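Local atomic coordinates of NADH:ubiquinone oxidoreductase, Na translocating, C subunit (Parabacteroides distasonis, PDB entry 3LWX), a protein that is probably the C subunit of a membrane-bound, sodium-translocating respiratory complex and carries an FMN-binding domain. Residues F75-L89 / G100-Y112. Numbering follows the deposited sequence.
Sequences FVANVDGQPKYIMAL and GYISVDSDKNTIY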
# COMPACT_ATOMS: atom_id res chain seq x y z
N PHE A 75 5.12 -6.84 -4.48
CA PHE A 75 6.54 -6.50 -4.58
C PHE A 75 7.19 -7.09 -3.34
O PHE A 75 6.73 -6.82 -2.22
CB PHE A 75 6.75 -4.99 -4.66
CG PHE A 75 5.91 -4.34 -5.70
CD1 PHE A 75 6.36 -4.19 -7.00
CD2 PHE A 75 4.62 -3.90 -5.40
CE1 PHE A 75 5.57 -3.61 -7.97
CE2 PHE A 75 3.83 -3.32 -6.37
CZ PHE A 75 4.31 -3.18 -7.66
N VAL A 76 8.24 -7.90 -3.50
CA VAL A 76 8.88 -8.54 -2.38
C VAL A 76 10.26 -7.94 -2.18
O VAL A 76 11.12 -8.02 -3.07
CB VAL A 76 8.99 -10.07 -2.56
CG1 VAL A 76 9.53 -10.71 -1.29
CG2 VAL A 76 7.64 -10.67 -2.93
N ALA A 77 10.42 -7.27 -1.04
CA ALA A 77 11.69 -6.70 -0.65
C ALA A 77 12.48 -7.71 0.15
O ALA A 77 11.91 -8.55 0.85
CB ALA A 77 11.48 -5.42 0.15
N ASN A 78 13.81 -7.62 0.02
CA ASN A 78 14.73 -8.44 0.78
C ASN A 78 15.40 -7.47 1.75
O ASN A 78 16.26 -6.67 1.38
CB ASN A 78 15.73 -9.15 -0.16
CG ASN A 78 16.73 -10.00 0.58
OD1 ASN A 78 16.83 -9.91 1.78
ND2 ASN A 78 17.49 -10.81 -0.16
N VAL A 79 14.92 -7.50 2.98
CA VAL A 79 15.39 -6.63 4.05
C VAL A 79 16.11 -7.50 5.07
O VAL A 79 15.50 -8.32 5.76
CB VAL A 79 14.21 -5.87 4.69
CG1 VAL A 79 14.68 -5.03 5.87
CG2 VAL A 79 13.54 -4.98 3.65
N ASP A 80 17.43 -7.35 5.14
CA ASP A 80 18.25 -8.14 6.06
C ASP A 80 18.03 -9.65 5.84
O ASP A 80 17.98 -10.43 6.80
CB ASP A 80 17.98 -7.74 7.53
CG ASP A 80 18.26 -6.26 7.81
OD1 ASP A 80 19.00 -5.62 7.03
OD2 ASP A 80 17.77 -5.74 8.83
N GLY A 81 17.91 -10.06 4.58
CA GLY A 81 17.72 -11.46 4.22
C GLY A 81 16.30 -12.02 4.33
O GLY A 81 16.07 -13.18 3.97
N GLN A 82 15.36 -11.19 4.79
CA GLN A 82 13.98 -11.62 5.00
C GLN A 82 13.02 -10.90 4.09
O GLN A 82 13.22 -9.73 3.79
CB GLN A 82 13.57 -11.35 6.44
CG GLN A 82 14.39 -12.10 7.47
CD GLN A 82 14.24 -13.61 7.35
N PRO A 83 11.95 -11.59 3.68
CA PRO A 83 11.02 -10.92 2.80
C PRO A 83 10.06 -9.97 3.52
O PRO A 83 9.62 -10.22 4.65
CB PRO A 83 10.24 -12.09 2.18
CG PRO A 83 10.26 -13.15 3.26
CD PRO A 83 11.61 -13.02 3.87
N LYS A 84 9.78 -8.86 2.84
CA LYS A 84 8.66 -7.99 3.17
C LYS A 84 7.76 -8.01 1.93
O LYS A 84 8.27 -7.87 0.81
CB LYS A 84 9.07 -6.54 3.47
CG LYS A 84 10.11 -6.39 4.56
CD LYS A 84 9.62 -6.85 5.92
CE LYS A 84 10.66 -6.55 6.99
NZ LYS A 84 10.28 -7.12 8.31
N TYR A 85 6.46 -8.18 2.13
CA TYR A 85 5.52 -8.25 1.02
C TYR A 85 4.76 -6.93 0.93
O TYR A 85 4.06 -6.56 1.87
CB TYR A 85 4.55 -9.42 1.21
CG TYR A 85 5.25 -10.75 1.34
CD1 TYR A 85 5.58 -11.51 0.22
CD2 TYR A 85 5.59 -11.26 2.59
CE1 TYR A 85 6.22 -12.72 0.35
CE2 TYR A 85 6.23 -12.49 2.72
CZ TYR A 85 6.55 -13.21 1.59
OH TYR A 85 7.16 -14.44 1.71
N ILE A 86 4.90 -6.27 -0.21
CA ILE A 86 4.30 -4.96 -0.45
C ILE A 86 3.12 -5.13 -1.40
O ILE A 86 3.24 -5.75 -2.47
CB ILE A 86 5.31 -3.99 -1.09
CG1 ILE A 86 6.60 -3.89 -0.27
CG2 ILE A 86 4.70 -2.59 -1.27
CD1 ILE A 86 7.76 -3.28 -1.02
N MSE A 87 1.97 -4.60 -0.99
CA MSE A 87 0.70 -4.72 -1.68
C MSE A 87 0.17 -3.34 -2.03
O MSE A 87 0.44 -2.37 -1.34
CB MSE A 87 -0.28 -5.47 -0.77
CG MSE A 87 0.13 -6.90 -0.53
SE MSE A 87 -0.87 -7.86 0.77
CE MSE A 87 -0.09 -7.07 2.35
N ALA A 88 -0.54 -3.29 -3.15
CA ALA A 88 -1.05 -2.04 -3.71
C ALA A 88 -2.50 -1.80 -3.31
O ALA A 88 -3.35 -2.70 -3.42
CB ALA A 88 -0.89 -2.04 -5.21
N LEU A 89 -2.79 -0.57 -2.92
CA LEU A 89 -4.09 -0.13 -2.49
C LEU A 89 -4.71 0.85 -3.48
O LEU A 89 -4.01 1.64 -4.12
CB LEU A 89 -3.97 0.61 -1.16
CG LEU A 89 -3.19 -0.13 -0.06
CD1 LEU A 89 -3.04 0.77 1.14
CD2 LEU A 89 -3.87 -1.44 0.30
N GLY A 100 -2.23 3.77 -2.51
CA GLY A 100 -1.16 3.62 -1.56
C GLY A 100 -0.53 2.25 -1.65
O GLY A 100 -0.83 1.47 -2.56
N TYR A 101 0.36 1.99 -0.71
CA TYR A 101 1.04 0.71 -0.59
C TYR A 101 1.16 0.36 0.88
O TYR A 101 1.34 1.26 1.72
CB TYR A 101 2.45 0.76 -1.23
CG TYR A 101 2.37 1.07 -2.69
CD1 TYR A 101 2.18 0.05 -3.62
CD2 TYR A 101 2.37 2.38 -3.14
CE1 TYR A 101 2.01 0.35 -4.97
CE2 TYR A 101 2.22 2.69 -4.49
CZ TYR A 101 2.01 1.66 -5.40
OH TYR A 101 1.82 1.93 -6.73
N ILE A 102 1.09 -0.92 1.19
CA ILE A 102 1.29 -1.37 2.55
C ILE A 102 2.13 -2.63 2.52
O ILE A 102 1.95 -3.48 1.65
CB ILE A 102 -0.07 -1.53 3.27
CG1 ILE A 102 0.11 -1.71 4.78
CG2 ILE A 102 -0.85 -2.67 2.69
CD1 ILE A 102 -1.20 -1.56 5.51
N SER A 103 3.09 -2.71 3.44
CA SER A 103 3.98 -3.86 3.48
C SER A 103 3.75 -4.63 4.77
O SER A 103 3.43 -4.06 5.82
CB SER A 103 5.45 -3.44 3.37
OG SER A 103 5.90 -2.75 4.51
N VAL A 104 3.96 -5.94 4.68
CA VAL A 104 3.92 -6.81 5.83
C VAL A 104 5.23 -7.58 5.98
O VAL A 104 5.98 -7.79 5.02
CB VAL A 104 2.72 -7.80 5.80
CG1 VAL A 104 1.39 -7.05 5.89
CG2 VAL A 104 2.74 -8.69 4.55
N ASP A 105 5.47 -7.98 7.22
CA ASP A 105 6.58 -8.81 7.60
C ASP A 105 6.45 -10.21 7.00
O ASP A 105 5.46 -10.56 6.35
CB ASP A 105 6.64 -8.92 9.12
CG ASP A 105 7.03 -7.61 9.81
OD1 ASP A 105 7.68 -6.75 9.18
OD2 ASP A 105 6.70 -7.48 11.00
N SER A 106 7.45 -11.05 7.25
CA SER A 106 7.48 -12.39 6.66
C SER A 106 6.33 -13.28 7.13
O SER A 106 6.01 -14.26 6.47
CB SER A 106 8.82 -13.06 6.93
OG SER A 106 8.99 -13.31 8.31
N ASP A 107 5.70 -12.92 8.25
CA ASP A 107 4.51 -13.64 8.73
C ASP A 107 3.25 -13.36 7.89
O ASP A 107 2.20 -13.93 8.16
CB ASP A 107 4.22 -13.35 10.22
CG ASP A 107 3.75 -11.92 10.52
OD1 ASP A 107 3.71 -11.06 9.62
OD2 ASP A 107 3.39 -11.69 11.70
N LYS A 108 3.34 -12.47 6.90
CA LYS A 108 2.21 -12.16 6.02
C LYS A 108 1.00 -11.68 6.84
O LYS A 108 -0.14 -11.94 6.49
CB LYS A 108 1.89 -13.33 5.07
CG LYS A 108 3.03 -13.57 4.09
CD LYS A 108 2.68 -14.49 2.94
CE LYS A 108 2.35 -15.90 3.36
NZ LYS A 108 2.00 -16.73 2.17
N ASN A 109 1.28 -10.88 7.87
CA ASN A 109 0.24 -10.42 8.78
C ASN A 109 0.55 -9.07 9.43
O ASN A 109 -0.28 -8.16 9.41
CB ASN A 109 -0.01 -11.48 9.87
CG ASN A 109 -1.28 -11.20 10.68
OD1 ASN A 109 -2.14 -10.45 10.25
ND2 ASN A 109 -1.39 -11.82 11.85
N THR A 110 1.74 -8.97 10.01
CA THR A 110 2.14 -7.79 10.75
C THR A 110 2.62 -6.71 9.79
O THR A 110 3.53 -6.93 8.99
CB THR A 110 3.25 -8.11 11.75
OG1 THR A 110 2.84 -9.18 12.59
CG2 THR A 110 3.57 -6.89 12.59
N ILE A 111 2.04 -5.52 9.87
CA ILE A 111 2.40 -4.43 8.99
C ILE A 111 3.76 -3.87 9.35
O ILE A 111 4.07 -3.58 10.51
CB ILE A 111 1.30 -3.34 9.01
CG1 ILE A 111 0.02 -3.91 8.39
CG2 ILE A 111 1.74 -2.07 8.25
CD1 ILE A 111 -1.28 -3.20 8.81
N TYR A 112 4.59 -3.69 8.32
CA TYR A 112 5.94 -3.15 8.43
C TYR A 112 5.98 -1.64 8.10
O TYR A 112 6.74 -0.88 8.72
CB TYR A 112 6.87 -3.95 7.50
CG TYR A 112 8.31 -3.52 7.51
CD1 TYR A 112 9.08 -3.60 8.65
CD2 TYR A 112 8.90 -3.05 6.36
CE1 TYR A 112 10.43 -3.20 8.65
CE2 TYR A 112 10.25 -2.67 6.32
CZ TYR A 112 11.01 -2.74 7.47
OH TYR A 112 12.34 -2.36 7.46
O HOH W 1 10.12 -9.95 7.44
O HOH W 2 7.28 -15.39 4.18
O HOH W 3 -1.52 1.68 -5.39
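K84 lies over the face of the Y112 ring and runs alongside D105, on the beta hairpin of strands 82-92 and 97-104 in the antiparallel sheet of this FMN-binding-domain protein. K84 CE sits 3.6 Å from the centroid of the Y112 ring, only 6° off its normal, a CH-pi contact; NZ, 4.1 Å from the same centroid, adds a cation-pi contact over the same face. NZ also forms a salt bridge with D105 OD1 at 2.8 Å, met from above the carboxylate plane. A bend at chi2 (-65°) turns the lysine chain across the tyrosine, and water 1 links NZ to P83 O and S106 N. The charged end is thus gripped by carboxylate, ring and water together.

On the face bearing Y85, M87 and L89, the methyl CE of M87, a selenomethionine, meets V104 CG1 at 3.8 Å. K108 CG comes within 3.6 Å of Y85 CE2, its NZ being held by F194 O and S197 O; helix 174-196 covers M87 and L89. The other face carries I86, which lays CG1 on S103 CB and CG2 on Y101 CB, under helix 4-23.

Backbone bonds set this register: Y85 pairs with V104 and M87 with I102, both hydrogen-bonded pairs. At the far end, L89 N donates to G100 O at 2.9 Å, and water 3 bridges L89 O and G100 O.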